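Local atomic coordinates of radical SAM domain protein (Methanothrix thermoacetophila, PDB entry 6Y1X), a protein that probably acts as an S-adenosyl-L-methionine-dependent carbide synthase, carrying iron–sulfur clusters and maturing the iron–molybdenum cofactor of nitrogenase. Residues I104-V109 / H134-I139; R35-F40 / V158-V163; R93-L98 / G129-H134; T86-L91 / L125-E130. One frame throughout, in Å; residues are numbered along the deposited sequence. Where two conformers were deposited one is given.

Interaction 1: residues I104-V109 / H134-I139. With SF4 (iron/sulfur cluster), chain C.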
# COMPACT_ATOMS: atom_id res chain seq x y z
N ILE A 104 -19.19 -4.34 6.88
CA ILE A 104 -17.96 -4.59 6.13
C ILE A 104 -18.22 -4.33 4.65
O ILE A 104 -19.03 -5.01 4.02
CB ILE A 104 -17.45 -6.02 6.36
CG1 ILE A 104 -17.28 -6.27 7.86
CG2 ILE A 104 -16.14 -6.24 5.62
CD1 ILE A 104 -16.22 -5.42 8.52
N LYS A 105 -17.53 -3.34 4.09
CA LYS A 105 -17.66 -3.00 2.68
C LYS A 105 -16.46 -3.39 1.84
O LYS A 105 -16.60 -3.52 0.62
CB LYS A 105 -17.89 -1.48 2.52
CG LYS A 105 -19.21 -0.96 3.08
CD LYS A 105 -20.42 -1.60 2.43
CE LYS A 105 -21.71 -1.05 3.03
NZ LYS A 105 -22.90 -1.86 2.66
N VAL A 106 -15.29 -3.59 2.46
CA VAL A 106 -14.04 -3.77 1.74
C VAL A 106 -13.34 -5.02 2.25
O VAL A 106 -13.32 -5.29 3.46
CB VAL A 106 -13.11 -2.54 1.90
CG1 VAL A 106 -11.79 -2.77 1.18
CG2 VAL A 106 -13.79 -1.29 1.39
N VAL A 107 -12.77 -5.79 1.33
CA VAL A 107 -11.89 -6.90 1.64
C VAL A 107 -10.57 -6.65 0.92
O VAL A 107 -10.56 -6.35 -0.28
CB VAL A 107 -12.50 -8.24 1.23
CG1 VAL A 107 -11.48 -9.35 1.30
CG2 VAL A 107 -13.69 -8.57 2.12
N ALA A 108 -9.46 -6.78 1.64
CA ALA A 108 -8.18 -6.38 1.10
C ALA A 108 -7.12 -7.40 1.47
O ALA A 108 -7.25 -8.15 2.44
CB ALA A 108 -7.76 -5.00 1.61
N VAL A 109 -6.07 -7.43 0.66
CA VAL A 109 -4.84 -8.13 1.00
C VAL A 109 -3.75 -7.08 1.10
O VAL A 109 -3.53 -6.31 0.16
CB VAL A 109 -4.48 -9.21 -0.04
CG1 VAL A 109 -3.16 -9.89 0.33
CG2 VAL A 109 -5.61 -10.23 -0.16
N HIS A 134 -20.49 -7.96 -4.15
CA HIS A 134 -20.75 -6.64 -3.59
C HIS A 134 -19.52 -6.04 -2.91
O HIS A 134 -19.41 -4.82 -2.82
CB HIS A 134 -21.90 -6.72 -2.58
CG HIS A 134 -22.23 -5.41 -1.93
ND1 HIS A 134 -22.78 -4.35 -2.62
CD2 HIS A 134 -22.09 -4.99 -0.65
CE1 HIS A 134 -22.96 -3.34 -1.79
NE2 HIS A 134 -22.55 -3.70 -0.59
N LEU A 135 -18.60 -6.88 -2.45
CA LEU A 135 -17.45 -6.37 -1.72
C LEU A 135 -16.51 -5.59 -2.63
O LEU A 135 -16.25 -5.97 -3.78
CB LEU A 135 -16.70 -7.53 -1.06
CG LEU A 135 -17.42 -8.11 0.15
CD1 LEU A 135 -16.77 -9.42 0.58
CD2 LEU A 135 -17.45 -7.12 1.30
N ILE A 136 -15.98 -4.50 -2.10
CA ILE A 136 -14.93 -3.76 -2.78
C ILE A 136 -13.62 -4.49 -2.54
O ILE A 136 -13.26 -4.78 -1.39
CB ILE A 136 -14.85 -2.31 -2.27
CG1 ILE A 136 -16.19 -1.59 -2.49
CG2 ILE A 136 -13.68 -1.56 -2.91
CD1 ILE A 136 -16.31 -0.28 -1.74
N LEU A 137 -12.90 -4.79 -3.61
CA LEU A 137 -11.65 -5.52 -3.52
C LEU A 137 -10.50 -4.54 -3.63
O LEU A 137 -10.45 -3.72 -4.56
CB LEU A 137 -11.55 -6.60 -4.60
CG LEU A 137 -12.66 -7.65 -4.61
CD1 LEU A 137 -12.44 -8.65 -5.74
CD2 LEU A 137 -12.75 -8.37 -3.27
N CYS A 138 -9.58 -4.62 -2.68
CA CYS A 138 -8.53 -3.64 -2.47
C CYS A 138 -7.22 -4.37 -2.24
O CYS A 138 -7.20 -5.49 -1.71
CB CYS A 138 -8.86 -2.73 -1.27
SG CYS A 138 -7.82 -1.26 -1.01
N ILE A 139 -6.12 -3.76 -2.68
CA ILE A 139 -4.79 -4.30 -2.40
C ILE A 139 -3.85 -3.15 -2.09
O ILE A 139 -4.01 -2.03 -2.59
CB ILE A 139 -4.22 -5.16 -3.56
CG1 ILE A 139 -3.98 -4.32 -4.82
CG2 ILE A 139 -5.10 -6.35 -3.86
CD1 ILE A 139 -2.52 -3.99 -5.06
FE1 SF4 C . -4.92 -0.17 2.56
FE2 SF4 C . -7.46 0.33 3.41
FE3 SF4 C . -6.38 -2.16 3.65
FE4 SF4 C . -7.06 -1.18 1.16
S1 SF4 C . -8.50 -1.65 2.90
S2 SF4 C . -5.14 -2.30 1.72
S3 SF4 C . -6.52 1.04 1.43
S4 SF4 C . -5.67 -0.26 4.73
O HOH W 1 -18.97 -3.47 -0.47
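The carbonyl oxygen of K105 is gripped twice: I136 N donates to K105 O at 3.0 Å, lying in the carbonyl plane, and a water donates to K105 O at 2.6 Å. The same water donates to H134 O, so it bridges the two segments just ahead of the point where they settle into pairing. From there the backbones run parallel. V107 uses both of its backbone polar groups, its N donating to I136 O at 2.9 Å with an N-H...O angle of 167° and its O accepting from C138 N; V109 N to C138 O, longer at 3.3 Å, completes the set. On the face bearing V106, A108, I136 and C138, the two methyls of V106 divide the work. CG1, anti to the backbone N (chi1 179°), lies against C138 CB at 3.8 Å and also nears S1 of the cluster, while CG2 rests on I136 CB at 3.9 Å. An alanine in place of V106 would probably open a gap beside C138 CB and leave that side of the cluster ligand less firmly packed. C138 SG binds an iron, FE4, at 2.3 Å, and A108 CB lies close to S1. On the other face V107 CG2 presses on L135 CD1 at 3.5 Å, within the layer covered by helix 119-131. Strand 104-109, that helix and strand 136-141 make a beta-alpha-beta unit of the partial (beta/alpha)6 barrel of radical SAM enzymes, here furnishing a cysteine ligand and apolar lining to a [4Fe-4S] site.

Interaction 2: residues R35-F40 / V158-V163; sequences REHPCF and VTNITV. With SF4 (iron/sulfur cluster), chain C.
F40 and N160 face each other with their CA atoms 8.9 Å apart, for residues 35-40 form a loop that offers side chains rather than backbone to strand 160-164; the loop is folded by a beta turn in which F40 N donates to H37 O. The amide nitrogen of N160 sits over the centre of the F40 ring, ND2 being 3.5 Å above the ring plane, with the amide turned nearly upright to it (planes 80° apart). Its rotation is fixed from both ends: T159 OG1 donates to N160 OD1 at 2.8 Å in the carbonyl plane, and ND2 is hydrogen-bonded to R33 O. H37 joins from the loop side, its CD2 3.5 Å from N160 ND2. A chi1 of -166° swings the imidazole away from its own backbone N; its face receives the edge of the F40 ring, CD1 lying over its centre, and ND1 accepts from C39 N at 3.1 Å, the donor tilted 20° out of the ring plane. Replacing H37 with an alanine would probably leave C39 N without this acceptor, strip one support from F40 and loosen the turn that carries C39. That matters for the cluster, since C39 SG binds the iron FE2 at 2.3 Å. Sulfur S3 is approached from both segments, by F40 CE1 at 3.8 Å and by T162 OG1 at 3.3 Å, a hydroxyl hydrogen-bonded to K215 NZ. Loop and strand thus wall two sides of the [4Fe-4S] pocket whose ligands include C39, H52, E75 and C138.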
# COMPACT_ATOMS: atom_id res chain seq x y z
N ARG A 35 -16.95 6.13 -2.09
CA ARG A 35 -17.90 6.59 -1.08
C ARG A 35 -18.04 5.62 0.08
O ARG A 35 -18.29 6.05 1.22
CB ARG A 35 -19.26 6.83 -1.74
CG ARG A 35 -20.33 7.39 -0.81
CD ARG A 35 -21.66 7.55 -1.54
NE ARG A 35 -22.21 6.28 -1.98
CZ ARG A 35 -22.24 5.86 -3.24
NH1 ARG A 35 -22.77 4.68 -3.54
NH2 ARG A 35 -21.73 6.61 -4.21
N GLU A 36 -17.88 4.32 -0.16
CA GLU A 36 -18.03 3.31 0.88
C GLU A 36 -16.71 2.67 1.29
O GLU A 36 -16.72 1.65 1.98
CB GLU A 36 -19.03 2.24 0.43
CG GLU A 36 -20.44 2.76 0.25
CD GLU A 36 -21.44 1.66 -0.06
OE1 GLU A 36 -21.02 0.52 -0.32
OE2 GLU A 36 -22.66 1.95 -0.03
N HIS A 37 -15.58 3.25 0.89
CA HIS A 37 -14.28 2.71 1.28
C HIS A 37 -13.74 3.56 2.41
O HIS A 37 -13.47 4.76 2.20
CB HIS A 37 -13.33 2.72 0.09
CG HIS A 37 -12.09 1.90 0.29
ND1 HIS A 37 -11.37 1.91 1.47
CD2 HIS A 37 -11.44 1.05 -0.54
CE1 HIS A 37 -10.33 1.10 1.35
NE2 HIS A 37 -10.36 0.56 0.15
N PRO A 38 -13.55 3.00 3.61
CA PRO A 38 -13.11 3.83 4.75
C PRO A 38 -11.78 4.52 4.54
O PRO A 38 -11.54 5.57 5.14
CB PRO A 38 -13.06 2.84 5.92
CG PRO A 38 -13.71 1.58 5.44
CD PRO A 38 -13.65 1.57 3.95
N CYS A 39 -10.90 3.96 3.71
CA CYS A 39 -9.58 4.53 3.50
C CYS A 39 -9.54 5.55 2.38
O CYS A 39 -8.52 6.24 2.22
CB CYS A 39 -8.56 3.42 3.23
SG CYS A 39 -8.65 2.04 4.39
N PHE A 40 -10.61 5.68 1.60
CA PHE A 40 -10.66 6.64 0.51
C PHE A 40 -11.68 7.74 0.72
O PHE A 40 -11.76 8.66 -0.10
CB PHE A 40 -10.95 5.92 -0.82
CG PHE A 40 -9.82 5.05 -1.30
CD1 PHE A 40 -9.53 3.85 -0.66
CD2 PHE A 40 -9.05 5.42 -2.38
CE1 PHE A 40 -8.49 3.05 -1.09
CE2 PHE A 40 -8.01 4.63 -2.83
CZ PHE A 40 -7.73 3.44 -2.18
N VAL A 158 -10.19 -6.11 -8.75
CA VAL A 158 -9.66 -5.11 -7.82
C VAL A 158 -9.91 -3.72 -8.38
O VAL A 158 -9.56 -3.43 -9.53
CB VAL A 158 -8.17 -5.36 -7.56
CG1 VAL A 158 -7.54 -4.20 -6.80
CG2 VAL A 158 -7.97 -6.67 -6.82
N THR A 159 -10.53 -2.85 -7.57
CA THR A 159 -10.86 -1.50 -8.00
C THR A 159 -10.07 -0.42 -7.27
O THR A 159 -10.04 0.73 -7.74
CB THR A 159 -12.36 -1.20 -7.80
OG1 THR A 159 -12.73 -1.51 -6.45
CG2 THR A 159 -13.21 -2.03 -8.76
N ASN A 160 -9.42 -0.75 -6.17
CA ASN A 160 -8.72 0.22 -5.34
C ASN A 160 -7.34 -0.35 -5.05
O ASN A 160 -7.22 -1.52 -4.68
CB ASN A 160 -9.47 0.49 -4.03
CG ASN A 160 -10.81 1.15 -4.24
OD1 ASN A 160 -11.73 0.56 -4.81
ND2 ASN A 160 -10.94 2.39 -3.78
N ILE A 161 -6.32 0.49 -5.20
CA ILE A 161 -4.93 0.05 -5.07
C ILE A 161 -4.17 1.08 -4.25
O ILE A 161 -4.27 2.28 -4.51
CB ILE A 161 -4.26 -0.14 -6.44
CG1 ILE A 161 -4.91 -1.29 -7.21
CG2 ILE A 161 -2.77 -0.40 -6.27
CD1 ILE A 161 -4.40 -1.44 -8.62
N THR A 162 -3.44 0.62 -3.25
CA THR A 162 -2.55 1.47 -2.49
C THR A 162 -1.12 1.13 -2.87
O THR A 162 -0.72 -0.04 -2.82
CB THR A 162 -2.75 1.29 -0.99
OG1 THR A 162 -3.99 1.88 -0.59
CG2 THR A 162 -1.62 1.96 -0.21
N VAL A 163 -0.35 2.14 -3.25
CA VAL A 163 1.07 1.98 -3.54
C VAL A 163 1.82 2.79 -2.51
O VAL A 163 1.50 3.97 -2.29
CB VAL A 163 1.42 2.43 -4.97
CG1 VAL A 163 2.91 2.26 -5.23
CG2 VAL A 163 0.58 1.69 -6.00
FE1 SF4 C . -4.92 -0.17 2.56
FE2 SF4 C . -7.46 0.33 3.41
FE3 SF4 C . -6.38 -2.16 3.65
FE4 SF4 C . -7.06 -1.18 1.16
S1 SF4 C . -8.50 -1.65 2.90
S2 SF4 C . -5.14 -2.30 1.72
S3 SF4 C . -6.52 1.04 1.43
S4 SF4 C . -5.67 -0.26 4.73

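Interaction 3: residues R93-L98 / G129-H134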
# COMPACT_ATOMS: atom_id res chain seq x y z
N ARG A 93 -12.81 -17.12 6.59
CA ARG A 93 -12.89 -16.00 7.51
C ARG A 93 -13.83 -14.92 7.00
O ARG A 93 -14.56 -14.30 7.79
CB ARG A 93 -11.50 -15.41 7.79
CG ARG A 93 -11.57 -14.30 8.84
CD ARG A 93 -10.21 -13.74 9.19
NE ARG A 93 -9.43 -14.67 10.01
N VAL A 94 -13.83 -14.67 5.69
CA VAL A 94 -14.79 -13.74 5.10
C VAL A 94 -16.21 -14.19 5.38
O VAL A 94 -17.07 -13.39 5.78
CB VAL A 94 -14.54 -13.59 3.59
CG1 VAL A 94 -15.57 -12.67 2.98
CG2 VAL A 94 -13.16 -13.03 3.34
N ASP A 95 -16.49 -15.47 5.16
CA ASP A 95 -17.82 -16.02 5.45
C ASP A 95 -18.26 -15.66 6.87
O ASP A 95 -19.36 -15.15 7.08
CB ASP A 95 -17.82 -17.54 5.27
CG ASP A 95 -17.66 -17.96 3.82
OD1 ASP A 95 -18.09 -17.19 2.92
OD2 ASP A 95 -17.14 -19.06 3.57
N GLU A 96 -17.39 -15.91 7.85
CA GLU A 96 -17.80 -15.72 9.24
C GLU A 96 -17.91 -14.24 9.60
O GLU A 96 -18.83 -13.85 10.34
CB GLU A 96 -16.81 -16.41 10.17
CG GLU A 96 -16.75 -17.92 10.01
N VAL A 97 -17.00 -13.41 9.10
CA VAL A 97 -17.09 -11.97 9.38
C VAL A 97 -18.36 -11.39 8.77
O VAL A 97 -19.11 -10.65 9.43
CB VAL A 97 -15.83 -11.25 8.87
CG1 VAL A 97 -16.03 -9.74 8.94
CG2 VAL A 97 -14.62 -11.66 9.69
N LEU A 98 -18.63 -11.72 7.51
CA LEU A 98 -19.86 -11.25 6.87
C LEU A 98 -21.12 -11.79 7.54
O LEU A 98 -22.21 -11.29 7.26
CB LEU A 98 -19.87 -11.63 5.38
CG LEU A 98 -18.78 -10.96 4.53
CD1 LEU A 98 -18.94 -11.35 3.07
CD2 LEU A 98 -18.83 -9.45 4.71
N GLY A 129 -14.12 -12.40 -4.70
CA GLY A 129 -14.90 -11.63 -5.66
C GLY A 129 -16.00 -12.44 -6.32
O GLY A 129 -17.08 -11.93 -6.59
N GLU A 130 -15.73 -13.72 -6.58
CA GLU A 130 -16.71 -14.55 -7.25
C GLU A 130 -17.87 -14.92 -6.33
O GLU A 130 -19.01 -15.03 -6.79
CB GLU A 130 -16.03 -15.81 -7.79
CG GLU A 130 -15.20 -15.57 -9.03
CD GLU A 130 -14.35 -16.76 -9.41
OE1 GLU A 130 -14.56 -17.85 -8.85
OE2 GLU A 130 -13.47 -16.61 -10.29
N LYS A 131 -17.61 -15.09 -5.04
CA LYS A 131 -18.67 -15.43 -4.10
C LYS A 131 -19.41 -14.21 -3.57
O LYS A 131 -20.62 -14.29 -3.32
CB LYS A 131 -18.09 -16.24 -2.94
CG LYS A 131 -19.11 -16.75 -1.94
CD LYS A 131 -18.45 -17.69 -0.95
CE LYS A 131 -19.44 -18.18 0.10
NZ LYS A 131 -18.78 -19.07 1.09
N TYR A 132 -18.72 -13.08 -3.41
CA TYR A 132 -19.29 -11.86 -2.82
C TYR A 132 -19.00 -10.69 -3.75
O TYR A 132 -18.12 -9.86 -3.46
CB TYR A 132 -18.72 -11.60 -1.43
CG TYR A 132 -18.99 -12.69 -0.42
CD1 TYR A 132 -20.28 -12.95 0.03
CD2 TYR A 132 -17.95 -13.48 0.08
CE1 TYR A 132 -20.52 -13.95 0.95
CE2 TYR A 132 -18.19 -14.48 1.01
CZ TYR A 132 -19.48 -14.71 1.44
OH TYR A 132 -19.73 -15.70 2.36
N PRO A 133 -19.73 -10.57 -4.86
CA PRO A 133 -19.47 -9.47 -5.81
C PRO A 133 -19.74 -8.08 -5.25
O PRO A 133 -19.27 -7.10 -5.84
CB PRO A 133 -20.40 -9.79 -6.99
CG PRO A 133 -20.83 -11.20 -6.81
CD PRO A 133 -20.77 -11.49 -5.35
N HIS A 134 -20.49 -7.96 -4.15
CA HIS A 134 -20.75 -6.64 -3.59
C HIS A 134 -19.52 -6.04 -2.91
O HIS A 134 -19.41 -4.82 -2.82
CB HIS A 134 -21.90 -6.72 -2.58
CG HIS A 134 -22.23 -5.41 -1.93
ND1 HIS A 134 -22.78 -4.35 -2.62
CD2 HIS A 134 -22.09 -4.99 -0.65
CE1 HIS A 134 -22.96 -3.34 -1.79
NE2 HIS A 134 -22.55 -3.70 -0.59
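D95 and K131 form a salt bridge between neighbouring helices, in which K131 NZ spans both carboxylate oxygens. The bond to D95 OD2 is 3.0 Å and weak; the shorter one goes to OD1, an atom whose place in the model is doubtful because it lies too near the Y132 hydroxyl. The lysine arrives roughly perpendicular to the aspartate side chain. K131 reaches over as an extended chain, and near its root CG lies 3.8 Å above one face of the Y132 ring, offset toward the rim. Y132, the first residue to leave helical geometry after helix 119-131, extends its ring across the interface toward helix 87-100. Both helices belong to the outer layer of the barrel, packed outside the parallel sheet that includes strands 49-52, 104-109 and 136-141. The ring face turned from K131 receives L98 in a CH-pi contact: CD1 stands 3.5 Å from the ring centroid and only 3° off the normal, so that a methyl and an aliphatic stem sandwich the aromatic ring and restrict its tilt. V94 adds a flank, its CG1 coming within 3.7 Å of Y132 CE2 where the two side chains lie alongside, pointing opposite ways. Moving inward, the polar rim gives way to apolar packing, for L98 touches L135 and I104 while V94 reaches M51 of strand 49-52 and L53 beyond it. One turn further along the helix, D95 O accepts from S99 OG.

Interaction 4: residues T86-L91 / L125-E130; sequences TPQEAL and LRLVGE
L127 directs its CD1 onto the opening turn of helix 87-100, where the methyl lies 3.9 Å from the P87 carbonyl oxygen, an atom already accepting from L91 N, and 4.0 Å from P87 CB. A leucine methyl thus packs on both backbone and ring of a proline, and no hydrogen bond joins the two segments at all. This is helix-helix packing in the outer layer of the barrel, between two successive helices that cover its parallel strands. The axes of segments 87-91 and 125-130 pass 9.5 Å apart at an angle of 33°, with both helices running in broadly the same direction. L91 carries the other half of the contact. A chi1 of -178° sets its CG opposite its own N, which throws both methyls across to the facing helix: CD2 meets L127 CB at 4.2 Å, and CD1 lies 4.1 Å from V128 CG2. The L91 side chain runs perpendicular to L127 but antiparallel alongside V128. V128 in turn packs on V107 and L137, so the line of contact runs from the surface down to the sheet; P87 likewise touches E120, E123 and T124 one to two turns earlier on helix 119-131. Away from the interface, R126 NH1 and E130 OE1 make a salt bridge of 3.2 Å along their own helix. The start of helix 87-100 is closed by a capping box: E89 N donates to T86 OG1 at 3.3 Å, and T86 N donates to E89 OE1 from above the carboxylate plane.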
# COMPACT_ATOMS: atom_id res chain seq x y z
N THR A 86 -4.28 -19.72 4.22
CA THR A 86 -4.38 -20.15 2.85
C THR A 86 -5.58 -19.46 2.21
O THR A 86 -6.45 -18.95 2.91
CB THR A 86 -4.54 -21.66 2.76
OG1 THR A 86 -5.80 -22.03 3.34
CG2 THR A 86 -3.41 -22.37 3.51
N PRO A 87 -5.64 -19.42 0.87
CA PRO A 87 -6.83 -18.85 0.21
C PRO A 87 -8.15 -19.43 0.71
O PRO A 87 -9.11 -18.68 0.91
CB PRO A 87 -6.59 -19.18 -1.27
CG PRO A 87 -5.10 -19.12 -1.39
CD PRO A 87 -4.58 -19.73 -0.11
N GLN A 88 -8.21 -20.74 0.93
CA GLN A 88 -9.44 -21.36 1.40
C GLN A 88 -9.79 -20.88 2.81
O GLN A 88 -10.95 -20.56 3.09
CB GLN A 88 -9.32 -22.88 1.36
CG GLN A 88 -10.60 -23.60 0.99
CD GLN A 88 -11.11 -23.21 -0.38
OE1 GLN A 88 -10.40 -23.34 -1.38
NE2 GLN A 88 -12.34 -22.71 -0.44
N GLU A 89 -8.80 -20.83 3.70
CA GLU A 89 -9.05 -20.35 5.05
C GLU A 89 -9.47 -18.88 5.04
O GLU A 89 -10.37 -18.48 5.79
CB GLU A 89 -7.80 -20.53 5.91
CG GLU A 89 -7.46 -21.99 6.19
CD GLU A 89 -6.05 -22.18 6.70
OE1 GLU A 89 -5.28 -21.19 6.71
OE2 GLU A 89 -5.70 -23.32 7.07
N ALA A 90 -8.85 -18.07 4.18
CA ALA A 90 -9.21 -16.66 4.11
C ALA A 90 -10.65 -16.49 3.67
O ALA A 90 -11.38 -15.64 4.22
CB ALA A 90 -8.26 -15.93 3.15
N LEU A 91 -11.09 -17.27 2.68
CA LEU A 91 -12.49 -17.22 2.27
C LEU A 91 -13.41 -17.61 3.42
O LEU A 91 -14.49 -17.02 3.60
CB LEU A 91 -12.72 -18.13 1.06
CG LEU A 91 -14.15 -18.14 0.51
CD1 LEU A 91 -14.54 -16.75 0.03
CD2 LEU A 91 -14.28 -19.15 -0.61
N LEU A 125 -8.41 -13.30 -3.76
CA LEU A 125 -9.33 -12.27 -4.23
C LEU A 125 -10.21 -12.77 -5.36
O LEU A 125 -11.32 -12.26 -5.56
CB LEU A 125 -8.55 -11.03 -4.66
CG LEU A 125 -7.89 -10.29 -3.51
CD1 LEU A 125 -7.03 -9.19 -4.06
CD2 LEU A 125 -8.93 -9.74 -2.54
N ARG A 126 -9.73 -13.76 -6.12
CA ARG A 126 -10.59 -14.42 -7.10
C ARG A 126 -11.71 -15.19 -6.40
O ARG A 126 -12.86 -15.16 -6.85
CB ARG A 126 -9.75 -15.35 -7.97
CG ARG A 126 -10.53 -16.02 -9.08
CD ARG A 126 -9.77 -17.21 -9.65
NE ARG A 126 -9.64 -18.30 -8.69
CZ ARG A 126 -10.57 -19.22 -8.48
NH1 ARG A 126 -11.71 -19.19 -9.16
NH2 ARG A 126 -10.37 -20.18 -7.58
N LEU A 127 -11.40 -15.87 -5.30
CA LEU A 127 -12.43 -16.59 -4.55
C LEU A 127 -13.42 -15.63 -3.91
O LEU A 127 -14.64 -15.85 -3.98
CB LEU A 127 -11.79 -17.48 -3.49
CG LEU A 127 -11.04 -18.74 -3.91
CD1 LEU A 127 -10.36 -19.37 -2.70
CD2 LEU A 127 -11.98 -19.74 -4.56
N VAL A 128 -12.93 -14.56 -3.28
CA VAL A 128 -13.81 -13.62 -2.61
C VAL A 128 -14.71 -12.91 -3.61
O VAL A 128 -15.93 -12.79 -3.41
CB VAL A 128 -12.99 -12.62 -1.77
CG1 VAL A 128 -13.88 -11.49 -1.26
CG2 VAL A 128 -12.31 -13.34 -0.62
N GLY A 129 -14.12 -12.40 -4.70
CA GLY A 129 -14.90 -11.63 -5.66
C GLY A 129 -16.00 -12.44 -6.32
O GLY A 129 -17.08 -11.93 -6.59
N GLU A 130 -15.73 -13.72 -6.58
CA GLU A 130 -16.71 -14.55 -7.25
C GLU A 130 -17.87 -14.92 -6.33
O GLU A 130 -19.01 -15.03 -6.79
CB GLU A 130 -16.03 -15.81 -7.79
CG GLU A 130 -15.20 -15.57 -9.03
CD GLU A 130 -14.35 -16.76 -9.41
OE1 GLU A 130 -14.56 -17.85 -8.85
OE2 GLU A 130 -13.47 -16.61 -10.29

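Overall arrangement
From the N terminus, residues 35-40 come first, and interaction 2 ties them to strand 160-164, closing a loop of 117 residues within which the other three contacts are nested. Inside it, helix 87-100 meets helix 119-131 twice: interaction 4 near its start and interaction 3 further on, sharing G129 and E130. Interaction 1 crosses both along the chain, because strand 104-109 leaves between the two helices and pairs with the strand that follows H134, the residue shared with interaction 3. The helical contacts form the outer layer, interaction 1 the sheet beneath; interaction 2 sets the N-terminal loop against the sheet's next strand, where I139 O and T162 N are probably hydrogen-bonded. Interactions 1 and 2 both touch the cluster.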